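Mannan endo-1,4-beta-mannosidase (Bacillus subtilis, PDB 3CBW) catalyses the random endo-hydrolysis of beta-1,4-mannosidic linkages in mannan, galactomannan and glucomannan, and takes part in glucomannan degradation. Local coordinates at residues Y49-F54 against S90-C95; C75-G80 against I111-A116. The protein carries 3 engineered substitutions. All blocks are in the same frame, centred on the assembly; numbering follows the deposited sequence.

Contact 1: residues Y49-F54 against S90-C95; sequences YSHDTF and SIDVSC
S50 and C95 bring two irregular loops together, their CA atoms 5.4 Å apart, with neither 49-54 nor 90-95 forming a regular strand or helix at the crossing. The hydroxyl of S50 does most of the work. With chi1 at -167°, it points away from the backbone N of S50 and reaches into the turn of 92-95, where S50 OG donates to D92 OD2 over 2.7 Å and in turn accepts the backbone N-H of C95 at 3.1 Å. The single oxygen D92 OD2 is gripped three times. S50 OG comes in on its anti lone pair, S94 OG takes the syn one at 2.7 Å, and S94 N meets it from above the carboxylate plane at 3.0 Å, closing an Asx turn. H51 rests its CB against the same carboxylate, 3.5 Å from D92 OD2. A water links the two loops again, accepting from H51 N and donating to S94 OG. Were D92 an alanine, the hydroxyls of S50 and S94 and the N-H of S94 would probably lose their shared acceptor, and the turn would be free to relax.

Beside these hydrogen bonds, C95 CB sits over one face of the F54 ring, 3.7 Å from its centroid; the sulfur lies farther out above that face and is tied to C75 by a disulfide. The Asx turn, the S50 hydroxyl and the CH-pi contact on F54 together join two successive beta-to-alpha loops of a TIM barrel, the fold of glycosyl hydrolase family 26.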
# COMPACT_ATOMS: atom_id res chain seq x y z
N TYR A 49 -1.37 2.64 -12.90
CA TYR A 49 -0.31 3.66 -12.81
C TYR A 49 -0.79 4.96 -13.42
O TYR A 49 -1.33 4.98 -14.54
CB TYR A 49 0.95 3.18 -13.55
CG TYR A 49 1.59 1.99 -12.88
CD1 TYR A 49 2.55 2.18 -11.88
CD2 TYR A 49 1.21 0.68 -13.21
CE1 TYR A 49 3.12 1.09 -11.22
CE2 TYR A 49 1.78 -0.41 -12.55
CZ TYR A 49 2.72 -0.18 -11.56
OH TYR A 49 3.28 -1.25 -10.92
N SER A 50 -0.59 6.05 -12.69
CA SER A 50 -1.13 7.35 -13.12
C SER A 50 -0.69 7.72 -14.55
O SER A 50 0.47 7.52 -14.92
CB SER A 50 -0.71 8.43 -12.12
OG SER A 50 -1.46 9.61 -12.32
N HIS A 51 -1.64 8.26 -15.31
CA HIS A 51 -1.50 8.55 -16.75
C HIS A 51 -0.69 7.49 -17.51
O HIS A 51 0.33 7.78 -18.13
CB HIS A 51 -0.93 9.94 -17.02
CG HIS A 51 -1.15 10.39 -18.43
ND1 HIS A 51 -0.14 10.42 -19.37
CD2 HIS A 51 -2.29 10.75 -19.08
CE1 HIS A 51 -0.64 10.83 -20.53
NE2 HIS A 51 -1.94 11.02 -20.38
N ASP A 52 -1.18 6.27 -17.44
CA ASP A 52 -0.52 5.15 -18.08
C ASP A 52 -1.55 4.05 -18.15
O ASP A 52 -2.04 3.71 -19.24
CB ASP A 52 0.74 4.72 -17.30
CG ASP A 52 1.34 3.43 -17.81
OD1 ASP A 52 1.15 3.08 -19.00
OD2 ASP A 52 1.99 2.73 -17.01
N THR A 53 -1.90 3.49 -17.00
CA THR A 53 -2.94 2.46 -16.94
C THR A 53 -4.03 2.78 -15.92
O THR A 53 -5.06 2.10 -15.90
CB THR A 53 -2.37 1.08 -16.61
OG1 THR A 53 -1.70 1.13 -15.33
CG2 THR A 53 -1.40 0.60 -17.70
N PHE A 54 -3.83 3.78 -15.06
CA PHE A 54 -4.85 4.10 -14.06
C PHE A 54 -6.16 4.49 -14.73
O PHE A 54 -6.17 5.31 -15.65
CB PHE A 54 -4.44 5.22 -13.12
CG PHE A 54 -5.49 5.49 -12.09
CD1 PHE A 54 -5.54 4.73 -10.93
CD2 PHE A 54 -6.49 6.45 -12.31
CE1 PHE A 54 -6.54 4.95 -9.99
CE2 PHE A 54 -7.49 6.66 -11.37
CZ PHE A 54 -7.51 5.92 -10.21
N SER A 90 9.11 10.61 -14.18
CA SER A 90 8.51 9.32 -13.88
C SER A 90 7.28 9.42 -12.97
O SER A 90 6.50 8.50 -12.93
CB SER A 90 9.56 8.39 -13.24
OG SER A 90 9.96 8.85 -11.96
N ILE A 91 7.15 10.52 -12.24
CA ILE A 91 6.03 10.73 -11.34
C ILE A 91 4.90 11.45 -12.06
O ILE A 91 5.12 12.48 -12.70
CB ILE A 91 6.47 11.60 -10.13
CG1 ILE A 91 7.68 10.99 -9.40
CG2 ILE A 91 5.30 11.88 -9.18
CD1 ILE A 91 7.42 9.67 -8.74
N ASP A 92 3.68 10.92 -11.95
CA ASP A 92 2.47 11.58 -12.46
C ASP A 92 1.40 11.46 -11.39
O ASP A 92 1.24 10.40 -10.80
CB ASP A 92 2.02 10.91 -13.77
CG ASP A 92 0.83 11.60 -14.42
OD1 ASP A 92 1.02 12.32 -15.42
OD2 ASP A 92 -0.32 11.41 -13.94
N VAL A 93 0.66 12.54 -11.15
CA VAL A 93 -0.32 12.57 -10.06
C VAL A 93 -1.75 12.82 -10.54
O VAL A 93 -2.64 13.10 -9.74
CB VAL A 93 0.08 13.58 -8.95
CG1 VAL A 93 1.49 13.30 -8.46
CG2 VAL A 93 -0.04 15.03 -9.44
N SER A 94 -1.98 12.67 -11.84
CA SER A 94 -3.29 12.97 -12.43
C SER A 94 -4.43 12.06 -11.95
O SER A 94 -5.59 12.40 -12.14
CB SER A 94 -3.21 12.97 -13.96
OG SER A 94 -2.93 11.69 -14.48
N CYS A 95 -4.10 10.92 -11.34
CA CYS A 95 -5.11 10.04 -10.76
C CYS A 95 -5.78 10.66 -9.52
O CYS A 95 -6.79 10.15 -9.05
CB CYS A 95 -4.50 8.69 -10.39
SG CYS A 95 -3.20 8.76 -9.09
O HOH W 1 -4.18 8.96 -14.10

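Contact 2: residues C75-G80 against I111-A116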
# COMPACT_ATOMS: atom_id res chain seq x y z
N CYS A 75 -3.76 3.74 -6.61
CA CYS A 75 -3.03 4.31 -7.74
C CYS A 75 -1.55 4.28 -7.42
O CYS A 75 -1.16 4.33 -6.25
CB CYS A 75 -3.47 5.76 -8.01
SG CYS A 75 -2.38 6.77 -9.16
N ASP A 76 -0.71 4.21 -8.45
CA ASP A 76 0.73 4.33 -8.25
C ASP A 76 1.20 5.51 -9.08
O ASP A 76 0.98 5.57 -10.29
CB ASP A 76 1.42 3.01 -8.63
CG ASP A 76 2.86 2.95 -8.18
OD1 ASP A 76 3.67 3.83 -8.56
OD2 ASP A 76 3.19 1.98 -7.46
N TYR A 77 1.81 6.48 -8.42
CA TYR A 77 2.27 7.69 -9.09
C TYR A 77 3.52 7.47 -9.95
O TYR A 77 3.83 8.32 -10.81
CB TYR A 77 2.68 8.72 -8.05
CG TYR A 77 1.63 9.51 -7.29
CD1 TYR A 77 0.30 9.63 -7.71
CD2 TYR A 77 2.03 10.24 -6.18
CE1 TYR A 77 -0.61 10.44 -7.00
CE2 TYR A 77 1.15 11.05 -5.48
CZ TYR A 77 -0.16 11.15 -5.89
OH TYR A 77 -1.00 11.99 -5.18
N ALA A 78 4.28 6.41 -9.68
CA ALA A 78 5.65 6.35 -10.19
C ALA A 78 5.84 5.26 -11.23
O ALA A 78 5.68 4.07 -10.94
CB ALA A 78 6.64 6.20 -9.05
N ARG A 79 6.18 5.69 -12.45
CA ARG A 79 6.42 4.78 -13.54
C ARG A 79 7.93 4.62 -13.68
O ARG A 79 8.55 5.13 -14.61
CB ARG A 79 5.77 5.32 -14.83
CG ARG A 79 4.21 5.38 -14.82
CD ARG A 79 3.60 6.61 -14.10
NE ARG A 79 4.27 7.83 -14.53
CZ ARG A 79 3.97 8.55 -15.61
NH1 ARG A 79 2.92 8.24 -16.37
NH2 ARG A 79 4.70 9.61 -15.92
N GLY A 80 8.52 3.88 -12.74
CA GLY A 80 9.97 3.90 -12.54
C GLY A 80 10.82 3.17 -13.57
O GLY A 80 12.04 3.18 -13.47
N ILE A 111 -2.10 4.85 -2.21
CA ILE A 111 -1.02 5.18 -3.15
C ILE A 111 0.25 4.40 -2.84
O ILE A 111 0.70 4.36 -1.69
CB ILE A 111 -0.73 6.71 -3.14
CG1 ILE A 111 -1.97 7.46 -3.66
CG2 ILE A 111 0.51 7.05 -3.97
CD1 ILE A 111 -1.94 8.98 -3.48
N SER A 112 0.79 3.76 -3.88
CA SER A 112 2.12 3.15 -3.84
C SER A 112 3.02 3.84 -4.85
O SER A 112 2.57 4.70 -5.60
CB SER A 112 2.04 1.65 -4.15
OG SER A 112 1.52 1.40 -5.45
N LEU A 113 4.30 3.48 -4.83
CA LEU A 113 5.30 4.15 -5.67
C LEU A 113 6.32 3.18 -6.24
O LEU A 113 7.19 2.69 -5.52
CB LEU A 113 6.07 5.18 -4.85
CG LEU A 113 5.27 6.29 -4.15
CD1 LEU A 113 6.08 6.99 -3.08
CD2 LEU A 113 4.74 7.28 -5.16
N HIS A 114 6.26 2.94 -7.55
CA HIS A 114 7.33 2.19 -8.23
C HIS A 114 8.45 3.15 -8.61
O HIS A 114 8.68 3.43 -9.79
CB HIS A 114 6.79 1.42 -9.42
CG HIS A 114 6.07 0.17 -9.03
ND1 HIS A 114 4.94 0.17 -8.25
CD2 HIS A 114 6.36 -1.13 -9.29
CE1 HIS A 114 4.54 -1.08 -8.05
NE2 HIS A 114 5.38 -1.89 -8.68
N LEU A 115 9.17 3.65 -7.61
CA LEU A 115 10.13 4.74 -7.78
C LEU A 115 11.24 4.39 -8.74
O LEU A 115 11.85 3.32 -8.63
CB LEU A 115 10.77 5.11 -6.45
CG LEU A 115 9.90 5.75 -5.37
CD1 LEU A 115 10.74 5.91 -4.10
CD2 LEU A 115 9.36 7.09 -5.85
N ALA A 116 11.54 5.32 -9.64
CA ALA A 116 12.78 5.26 -10.41
C ALA A 116 13.96 5.28 -9.44
O ALA A 116 13.82 5.69 -8.27
CB ALA A 116 12.85 6.43 -11.38
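D76 and S112 sit side by side on neighbouring parallel strands, their CA atoms 4.8 Å apart, and the strand axes are inclined at 35°. Backbone pairing is brief: S112 N donates to C75 O, and Y77 N gives S112 O a weak bond of 3.4 Å. Beyond that the regular register lapses, and a side chain takes over the job of holding the strands together.

That side chain is the carboxylate of D76, and each of its oxygens accepts twice. D76 OD1 receives the backbone N of H114 at 2.9 Å through its syn lone pair, and also A78 N from its own strand, an Asx turn. D76 OD2 is met from opposite faces of its plane by H114 ND1 at 2.6 Å and by S112 OG at 2.7 Å. The bond from ND1 lies in the imidazole plane, although ring and carboxylate planes are turned 59° apart. The H114 ring lies beside its own backbone N (chi1 -78°), and its turn about chi2 points ND1 at this oxygen.

Apolar contacts fill the other side. I111 CG2 stands over the centre of one face of the Y77 ring, 4.2 Å from the centroid, while I111 CD1 reaches the phenol end, whose OH bonds to N96. L113 CD2 packs against Y77 CB, and helix 143-163 covers Y77 and I111. At the far end the two segments close up until the CA atoms of G80 and A116 are 3.8 Å apart; G80, without a side chain, lets the backbone come this close to H114 O.

ND1 donating to D76 should limit rotation of the imidazole, which lies edge-to-face against H175, consistent with the substrate-binding role inferred for H114 by similarity.

Running from the N terminus, strand 41-49 leads into the first loop of contact 1, and the chain then passes helix 57-66 to strand 72-79, the first half of contact 2. Next comes 90-95, which folds back on 49-54 and closes contact 1; helix 96-104 follows, and strand 108-114 closes contact 2, completing the beta-alpha-beta unit of 72-79, 96-104 and 108-114. Their segments therefore alternate, so the two contacts cross. The C75-C95 disulfide joins them covalently, and R79 reaches from 75-80 to the carbonyl of S90. Together they tie three adjacent barrel strands to the loops after two of them, with Y49 set edge-to-face against H114.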